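Local atomic coordinates of hypothetical protein XCC2953 (PDB entry 2OZH), a protein that probably acts as an acyltransferase of the GNAT family, likely moving an acetyl group from acetyl-CoA to an acceptor that is not known. Residues L14-I19 / I33-V38; V5-D10 / S87-D92; L46-F51 / P98-L103. All blocks are in the same frame, centred on the assembly; numbering follows the deposited sequence.

Contact 1: residues L14-I19 / I33-V38; sequences LDIGLI and IPLALV
Val38 and Ile16 face each other across the first turns of two helices, 16-26 and 35-43, their CA atoms 7.7 Å apart. The contact is wholly apolar. Val38 CG1, turned anti to the backbone N (chi1 173°), lies between two isoleucine methyls: Ile19 CG2 is 4.1 Å from Val38 CG1, and Ile16 CG2 is 4.3 Å from Val38 CG1. The same methyl of Ile16, CG2, meets Leu35 CD1 at 3.9 Å. Leu35 comes in across Ile16, the two side chains at about a right angle. Its CG also stands opposite the backbone N (chi1 176°), which carries CD1 over to Ile16 although the CB itself does not point at the other helix. Helix 16-26 is started by Asp15, whose OD1 accepts from Leu18 N at 3.0 Å, from above the carboxylate plane, as an N-cap; Pro34 holds the N-cap position of the other helix. Both helices belong to the layer on one side of the GNAT sheet. Ile16 and Ile19 also reach Ile42 on helix 35-43, while Leu14 and Ile19 touch Phe59 of strand 55-64, which joins the helix pair to the sheet.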
loop_
_atom_site.group_PDB
_atom_site.type_symbol
_atom_site.label_atom_id
_atom_site.label_comp_id
_atom_site.label_asym_id
_atom_site.label_seq_id
_atom_site.Cartn_x
_atom_site.Cartn_y
_atom_site.Cartn_z
ATOM N N LEU A 14 -2.423 -17.684 12.234
ATOM C CA LEU A 14 -3.098 -16.534 12.846
ATOM C C LEU A 14 -4.409 -16.934 13.502
ATOM O O LEU A 14 -5.146 -17.790 12.979
ATOM C CB LEU A 14 -3.365 -15.462 11.797
ATOM C CG LEU A 14 -2.133 -14.816 11.156
ATOM C CD1 LEU A 14 -2.576 -13.946 9.993
ATOM C CD2 LEU A 14 -1.328 -14.013 12.163
ATOM N N ASP A 15 -4.724 -16.261 14.596
ATOM C CA ASP A 15 -6.005 -16.406 15.286
ATOM C C ASP A 15 -6.885 -15.280 14.757
ATOM O O ASP A 15 -6.859 -14.159 15.251
ATOM C CB ASP A 15 -5.780 -16.335 16.793
ATOM C CG ASP A 15 -7.048 -16.550 17.615
ATOM O OD1 ASP A 15 -8.153 -16.369 17.054
ATOM O OD2 ASP A 15 -6.898 -16.852 18.826
ATOM N N ILE A 16 -7.641 -15.560 13.698
ATOM C CA ILE A 16 -8.405 -14.541 13.005
ATOM C C ILE A 16 -9.443 -13.940 13.930
ATOM O O ILE A 16 -9.668 -12.729 13.890
ATOM C CB ILE A 16 -9.058 -15.111 11.706
ATOM C CG1 ILE A 16 -8.010 -15.750 10.780
ATOM C CG2 ILE A 16 -9.851 -14.036 11.002
ATOM C CD1 ILE A 16 -6.980 -14.814 10.219
ATOM N N GLY A 17 -10.087 -14.754 14.759
ATOM C CA GLY A 17 -11.097 -14.217 15.666
ATOM C C GLY A 17 -10.501 -13.250 16.648
ATOM O O GLY A 17 -11.098 -12.210 16.957
ATOM N N LEU A 18 -9.341 -13.587 17.207
ATOM C CA LEU A 18 -8.664 -12.648 18.104
ATOM C C LEU A 18 -8.341 -11.336 17.400
ATOM O O LEU A 18 -8.499 -10.248 17.980
ATOM C CB LEU A 18 -7.363 -13.274 18.636
ATOM C CG LEU A 18 -6.464 -12.345 19.452
ATOM C CD1 LEU A 18 -7.003 -12.059 20.806
ATOM C CD2 LEU A 18 -5.042 -12.885 19.515
ATOM N N ILE A 19 -7.821 -11.414 16.179
ATOM C CA ILE A 19 -7.454 -10.231 15.458
ATOM C C ILE A 19 -8.701 -9.404 15.182
ATOM O O ILE A 19 -8.694 -8.188 15.313
ATOM C CB ILE A 19 -6.716 -10.603 14.147
ATOM C CG1 ILE A 19 -5.383 -11.269 14.440
ATOM C CG2 ILE A 19 -6.537 -9.376 13.258
ATOM C CD1 ILE A 19 -4.855 -12.024 13.233
ATOM N N ILE A 33 -14.814 -3.063 12.302
ATOM C CA ILE A 33 -14.462 -3.706 11.027
ATOM C C ILE A 33 -15.138 -5.090 10.936
ATOM O O ILE A 33 -15.107 -5.872 11.910
ATOM C CB ILE A 33 -12.932 -3.830 10.844
ATOM C CG1 ILE A 33 -12.605 -4.307 9.417
ATOM C CG2 ILE A 33 -12.278 -4.720 11.908
ATOM C CD1 ILE A 33 -11.160 -4.216 9.049
ATOM N N PRO A 34 -15.782 -5.400 9.793
ATOM C CA PRO A 34 -16.354 -6.751 9.666
ATOM C C PRO A 34 -15.341 -7.859 9.544
ATOM O O PRO A 34 -14.256 -7.669 9.015
ATOM C CB PRO A 34 -17.200 -6.681 8.383
ATOM C CG PRO A 34 -17.387 -5.202 8.133
ATOM C CD PRO A 34 -16.162 -4.526 8.655
ATOM N N LEU A 35 -15.702 -9.032 10.058
ATOM C CA LEU A 35 -14.877 -10.227 9.962
ATOM C C LEU A 35 -14.445 -10.518 8.536
ATOM O O LEU A 35 -13.314 -10.848 8.288
ATOM C CB LEU A 35 -15.618 -11.424 10.543
ATOM C CG LEU A 35 -14.909 -12.771 10.436
ATOM C CD1 LEU A 35 -13.542 -12.758 11.116
ATOM C CD2 LEU A 35 -15.752 -13.866 11.034
ATOM N N ALA A 36 -15.367 -10.390 7.592
ATOM C CA ALA A 36 -15.047 -10.743 6.214
ATOM C C ALA A 36 -13.977 -9.841 5.674
ATOM O O ALA A 36 -13.145 -10.278 4.852
ATOM C CB ALA A 36 -16.301 -10.668 5.339
ATOM N N LEU A 37 -13.931 -8.582 6.108
ATOM C CA LEU A 37 -12.898 -7.665 5.659
ATOM C C LEU A 37 -11.579 -7.985 6.318
ATOM O O LEU A 37 -10.516 -7.846 5.718
ATOM C CB LEU A 37 -13.241 -6.188 5.895
ATOM C CG LEU A 37 -14.265 -5.571 4.994
ATOM C CD1 LEU A 37 -14.240 -4.055 5.197
ATOM C CD2 LEU A 37 -13.988 -5.938 3.508
ATOM N N VAL A 38 -11.608 -8.354 7.599
ATOM C CA VAL A 38 -10.375 -8.790 8.276
ATOM C C VAL A 38 -9.781 -9.966 7.527
ATOM O O VAL A 38 -8.585 -9.981 7.253
ATOM C CB VAL A 38 -10.664 -9.145 9.762
ATOM C CG1 VAL A 38 -9.434 -9.762 10.414
ATOM C CG2 VAL A 38 -11.084 -7.898 10.523
#

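Contact 2: residues V5-D10 / S87-D92; sequences VHVSTD and SKALMD. With SO4 (sulfate ion), chain B.
Strand 6-8 runs past helix 86-96 with Val7 and Leu90 closest, their CA atoms 6.6 Å apart. Val5, just before the strand, and Val7 within it both direct their CB atoms to the helix, and the CB of His6 between them points away. Val7 CG2, set beside its own backbone N by a chi1 of 179° that sends CG1 anti to it, touches Ala89 CB at 4.1 Å and, in one of the two conformers of Leu90, its CD1 at 3.7 Å. The methyl of Ala89 is met by both valines, Val5 CG1 lying 3.8 Å from Ala89 CB. Val7 continues onto Ala93, one turn further along the helix. Polar groups lie outside this apolar seam. Lys88 NZ bridges to Asp92 OD2 at 2.8 Å, along the helix surface, using the syn lone pair of the carboxylate. Ser8 OG accepts from Asp10 N, an ST turn at the end of the strand. Near the start of the helix a sulfate ion, probably from the crystallisation liquor, accepts at O3 from Ser87 N at 3.0 Å, with Gly83 N as a further donor. In one of two conformers, Ser87 OG reaches sulfate O2 at 2.7 Å. An anion held by backbone N-H groups before and at this helix is consistent with the pyrophosphate-binding loop of GNAT enzymes, which cradles coenzyme A there.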
loop_
_atom_site.group_PDB
_atom_site.type_symbol
_atom_site.label_atom_id
_atom_site.label_comp_id
_atom_site.label_asym_id
_atom_site.label_seq_id
_atom_site.Cartn_x
_atom_site.Cartn_y
_atom_site.Cartn_z
ATOM N N VAL A 5 9.294 -15.339 22.181
ATOM C CA VAL A 5 8.117 -15.175 21.300
ATOM C C VAL A 5 8.401 -15.738 19.939
ATOM O O VAL A 5 9.466 -15.528 19.367
ATOM C CB VAL A 5 7.663 -13.684 21.200
ATOM C CG1 VAL A 5 8.776 -12.812 20.589
ATOM C CG2 VAL A 5 6.375 -13.497 20.453
ATOM N N HIS A 6 7.411 -16.410 19.360
ATOM C CA HIS A 6 7.570 -16.922 18.027
ATOM C C HIS A 6 6.974 -15.929 17.046
ATOM O O HIS A 6 5.830 -15.492 17.226
ATOM C CB HIS A 6 6.769 -18.217 17.872
ATOM C CG HIS A 6 7.182 -19.304 18.790
ATOM N ND1 HIS A 6 8.362 -19.998 18.632
ATOM C CD2 HIS A 6 6.569 -19.837 19.868
ATOM C CE1 HIS A 6 8.449 -20.910 19.585
ATOM N NE2 HIS A 6 7.380 -20.826 20.354
ATOM N N VAL A 7 7.701 -15.586 15.970
ATOM C CA VAL A 7 7.216 -14.676 14.953
ATOM C C VAL A 7 7.054 -15.475 13.679
ATOM O O VAL A 7 7.982 -16.185 13.253
ATOM C CB VAL A 7 8.172 -13.473 14.713
ATOM C CG1 VAL A 7 7.604 -12.588 13.631
ATOM C CG2 VAL A 7 8.314 -12.673 16.032
ATOM N N SER A 8 5.866 -15.419 13.090
ATOM C CA SER A 8 5.584 -16.124 11.858
ATOM C C SER A 8 4.918 -15.238 10.839
ATOM O O SER A 8 4.192 -14.296 11.195
ATOM C CB SER A 8 4.651 -17.286 12.143
ATOM O OG SER A 8 4.359 -18.047 10.954
ATOM N N THR A 9 5.168 -15.544 9.562
ATOM C CA THR A 9 4.427 -14.948 8.475
ATOM C C THR A 9 3.485 -15.937 7.780
ATOM O O THR A 9 2.941 -15.643 6.723
ATOM C CB THR A 9 5.342 -14.313 7.416
ATOM O OG1 THR A 9 6.286 -15.300 6.978
ATOM C CG2 THR A 9 6.057 -13.119 7.995
ATOM N N ASP A 10 3.254 -17.097 8.398
ATOM C CA ASP A 10 2.321 -18.091 7.892
ATOM C C ASP A 10 0.908 -17.773 8.374
ATOM O O ASP A 10 0.606 -17.955 9.565
ATOM C CB ASP A 10 2.782 -19.468 8.371
ATOM C CG ASP A 10 1.921 -20.593 7.842
ATOM O OD1 ASP A 10 0.794 -20.393 7.366
ATOM O OD2 ASP A 10 2.411 -21.745 7.952
ATOM N N SER A 87 6.549 -6.161 20.418
ATOM C CA SER A 87 6.442 -5.184 19.299
ATOM C C SER A 87 7.728 -5.140 18.518
ATOM O O SER A 87 7.742 -5.166 17.273
ATOM C CB SER A 87 6.146 -3.743 19.774
ATOM O OG SER A 87 4.793 -3.575 20.127
ATOM N N LYS A 88 8.841 -5.027 19.242
ATOM C CA LYS A 88 10.140 -4.951 18.637
ATOM C C LYS A 88 10.431 -6.236 17.878
ATOM O O LYS A 88 11.020 -6.195 16.826
ATOM C CB LYS A 88 11.244 -4.704 19.697
ATOM C CG LYS A 88 12.696 -4.816 19.129
ATOM C CD LYS A 88 13.792 -4.759 20.200
ATOM C CE LYS A 88 15.173 -4.558 19.585
ATOM N NZ LYS A 88 15.728 -5.859 19.095
ATOM N N ALA A 89 10.029 -7.384 18.419
ATOM C CA ALA A 89 10.297 -8.641 17.723
ATOM C C ALA A 89 9.600 -8.628 16.363
ATOM O O ALA A 89 10.164 -9.041 15.329
ATOM C CB ALA A 89 9.854 -9.851 18.554
ATOM N N LEU A 90 8.366 -8.146 16.347
ATOM C CA LEU A 90 7.663 -8.107 15.090
ATOM C C LEU A 90 8.247 -7.056 14.141
ATOM O O LEU A 90 8.411 -7.321 12.953
ATOM C CB LEU A 90 6.157 -7.952 15.314
ATOM C CG LEU A 90 5.363 -9.252 15.478
ATOM C CD1 LEU A 90 5.775 -10.019 16.710
ATOM C CD2 LEU A 90 3.914 -9.005 15.504
HETATM N N MSE A 91 8.579 -5.864 14.638
HETATM C CA MSE A 91 9.165 -4.858 13.781
HETATM C C MSE A 91 10.521 -5.246 13.249
HETATM O O MSE A 91 10.859 -4.973 12.092
HETATM C CB MSE A 91 9.289 -3.527 14.516
HETATM C CG MSE A 91 7.984 -2.822 14.694
HETATM SE SE MSE A 91 7.041 -2.416 13.048
HETATM C CE MSE A 91 8.242 -1.672 12.226
ATOM N N ASP A 92 11.293 -5.921 14.085
ATOM C CA ASP A 92 12.565 -6.432 13.610
ATOM C C ASP A 92 12.359 -7.397 12.442
ATOM O O ASP A 92 13.096 -7.358 11.441
ATOM C CB ASP A 92 13.351 -7.127 14.729
ATOM C CG ASP A 92 13.962 -6.171 15.739
ATOM O OD1 ASP A 92 13.985 -4.951 15.531
ATOM O OD2 ASP A 92 14.426 -6.702 16.788
HETATM S S SO4 B . 5.790 -3.607 23.602
HETATM O O1 SO4 B . 6.927 -2.757 23.892
HETATM O O2 SO4 B . 5.005 -2.801 22.665
HETATM O O3 SO4 B . 6.460 -4.711 23.001
HETATM O O4 SO4 B . 4.914 -3.810 24.747
#

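Contact 3: residues L46-F51 / P98-L103; sequences LCFGGF and PDLQGL. With EDO (1,2-ethanediol), chain H.
Leu46 has its CG anti to the backbone N (chi1 179°), and Leu100 has its own anti to the carbonyl carbon (chi1 -58°), which aims the two leucines at each other tip to tip. They join strand 46-52 of the GNAT sheet to the loop between helix 86-96 and strand 105-109. In this fold that loop belongs to the beta-alpha-beta crossover from strand 69-77 through helix 86-96 to the parallel strand 105-109. Leu46 CD2 lies 4.0 Å from Leu100 CD1 and 4.1 Å from Leu100 CG, so the methyl meets the end of Leu100. Phe48, two residues along the strand, brings CZ to within 4.3 Å of Leu100 CD1, in an oblique approach. Leu100 is thus inserted at the end of a small apolar cluster, which Val94 of helix 86-96 extends by touching both Phe48 and Leu100. His97 also lies against Leu46. Beyond the cluster the loop turns outward. Gln101 NE2 donates to the carbonyl oxygens of Met95 and His97, tying the loop to the helix end, and Gly102 N donates to O1 of a 1,2-ethanediol at 2.8 Å, with an N-H...O angle of 162°.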
loop_
_atom_site.group_PDB
_atom_site.type_symbol
_atom_site.label_atom_id
_atom_site.label_comp_id
_atom_site.label_asym_id
_atom_site.label_seq_id
_atom_site.Cartn_x
_atom_site.Cartn_y
_atom_site.Cartn_z
ATOM N N LEU A 46 1.020 -9.358 3.800
ATOM C CA LEU A 46 2.091 -10.058 4.480
ATOM C C LEU A 46 1.940 -9.771 5.958
ATOM O O LEU A 46 2.092 -8.651 6.429
ATOM C CB LEU A 46 3.462 -9.602 3.984
ATOM C CG LEU A 46 4.675 -10.259 4.641
ATOM C CD1 LEU A 46 4.691 -11.740 4.441
ATOM C CD2 LEU A 46 5.954 -9.660 4.053
ATOM N N CYS A 47 1.515 -10.794 6.691
ATOM C CA CYS A 47 1.132 -10.648 8.082
ATOM C C CYS A 47 2.173 -11.274 8.984
ATOM O O CYS A 47 2.746 -12.322 8.660
ATOM C CB CYS A 47 -0.212 -11.302 8.368
ATOM S SG CYS A 47 -1.583 -10.631 7.405
ATOM N N PHE A 48 2.408 -10.616 10.115
ATOM C CA PHE A 48 3.386 -11.050 11.133
ATOM C C PHE A 48 2.601 -11.333 12.407
ATOM O O PHE A 48 2.020 -10.428 13.008
ATOM C CB PHE A 48 4.431 -9.947 11.377
ATOM C CG PHE A 48 5.272 -9.670 10.161
ATOM C CD1 PHE A 48 4.774 -8.928 9.118
ATOM C CD2 PHE A 48 6.570 -10.171 10.042
ATOM C CE1 PHE A 48 5.538 -8.700 7.983
ATOM C CE2 PHE A 48 7.324 -9.958 8.916
ATOM C CZ PHE A 48 6.811 -9.220 7.888
ATOM N N GLY A 49 2.598 -12.585 12.817
ATOM C CA GLY A 49 1.975 -12.946 14.078
ATOM C C GLY A 49 3.024 -13.253 15.106
ATOM O O GLY A 49 4.045 -13.856 14.799
ATOM N N GLY A 50 2.779 -12.860 16.346
ATOM C CA GLY A 50 3.611 -13.242 17.459
ATOM C C GLY A 50 2.831 -14.150 18.403
ATOM O O GLY A 50 1.663 -13.890 18.673
ATOM N N PHE A 51 3.492 -15.220 18.811
ATOM C CA PHE A 51 2.839 -16.291 19.561
ATOM C C PHE A 51 3.662 -16.691 20.769
ATOM O O PHE A 51 4.897 -16.777 20.676
ATOM C CB PHE A 51 2.657 -17.529 18.676
ATOM C CG PHE A 51 1.888 -17.257 17.404
ATOM C CD1 PHE A 51 2.537 -16.771 16.291
ATOM C CD2 PHE A 51 0.518 -17.463 17.329
ATOM C CE1 PHE A 51 1.866 -16.509 15.140
ATOM C CE2 PHE A 51 -0.173 -17.190 16.188
ATOM C CZ PHE A 51 0.474 -16.734 15.096
ATOM N N PRO A 98 12.754 -10.780 3.808
ATOM C CA PRO A 98 13.420 -10.743 2.517
ATOM C C PRO A 98 12.613 -10.119 1.390
ATOM O O PRO A 98 13.199 -9.717 0.379
ATOM C CB PRO A 98 13.705 -12.225 2.221
ATOM C CG PRO A 98 12.981 -13.003 3.190
ATOM C CD PRO A 98 12.611 -12.141 4.344
ATOM N N ASP A 99 11.301 -10.037 1.525
ATOM C CA ASP A 99 10.448 -9.481 0.455
ATOM C C ASP A 99 10.170 -8.005 0.675
ATOM O O ASP A 99 9.409 -7.419 -0.088
ATOM C CB ASP A 99 9.151 -10.272 0.330
ATOM C CG ASP A 99 9.399 -11.726 -0.077
ATOM O OD1 ASP A 99 10.341 -11.988 -0.855
ATOM O OD2 ASP A 99 8.661 -12.611 0.383
ATOM N N LEU A 100 10.741 -7.412 1.726
ATOM C CA LEU A 100 10.546 -6.005 2.056
ATOM C C LEU A 100 11.835 -5.198 2.073
ATOM O O LEU A 100 11.944 -4.159 2.730
ATOM C CB LEU A 100 9.836 -5.861 3.398
ATOM C CG LEU A 100 8.477 -6.529 3.538
ATOM C CD1 LEU A 100 7.919 -6.326 4.925
ATOM C CD2 LEU A 100 7.472 -5.987 2.544
ATOM N N GLN A 101 12.822 -5.673 1.312
ATOM C CA GLN A 101 14.101 -4.995 1.194
ATOM C C GLN A 101 14.160 -4.131 -0.049
ATOM O O GLN A 101 13.473 -4.391 -1.027
ATOM C CB GLN A 101 15.251 -6.014 1.135
ATOM C CG GLN A 101 15.315 -6.953 2.329
ATOM C CD GLN A 101 15.373 -6.214 3.631
ATOM O OE1 GLN A 101 16.264 -5.378 3.840
ATOM N NE2 GLN A 101 14.410 -6.464 4.524
ATOM N N GLY A 102 14.962 -3.073 0.010
ATOM C CA GLY A 102 15.166 -2.234 -1.157
ATOM C C GLY A 102 13.976 -1.410 -1.601
ATOM O O GLY A 102 13.924 -0.967 -2.750
ATOM N N LEU A 103 13.011 -1.183 -0.712
ATOM C CA LEU A 103 11.830 -0.469 -1.110
ATOM C C LEU A 103 12.090 1.018 -1.196
ATOM O O LEU A 103 12.809 1.568 -0.352
ATOM C CB LEU A 103 10.719 -0.718 -0.074
ATOM C CG LEU A 103 10.302 -2.162 0.190
ATOM C CD1 LEU A 103 9.242 -2.217 1.265
ATOM C CD2 LEU A 103 9.774 -2.837 -1.079
HETATM C C1 EDO H . 15.982 -1.843 3.085
HETATM O O1 EDO H . 16.750 -2.626 2.152
HETATM C C2 EDO H . 16.664 -0.512 3.300
HETATM O O2 EDO H . 15.909 0.605 2.800
#

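How the contacts relate
The three contacts place helices and a loop around one sheet. Contacts 2 and 3 lie about 9 Å apart, centre to centre, and share the layer built on helix 86-96: strands 6-8 and 46-52 are neighbours, probably hydrogen-bonded through His6 O to Phe51 N and Ser8 O to Gly49 N, each 2.8 Å. Thr9 CG2 also packs at 3.5 Å on Cys47 O. Contact 1 sits about 19 Å from either centre, in the helices across the sheet, and meets contact 3 through Leu14, whose CD1 is 3.9 Å from Cys47 CB. The sulfate, probably a crystallisation ion, binds at contact 2, at the start of helix 86-96, where GNAT relatives hold coenzyme A.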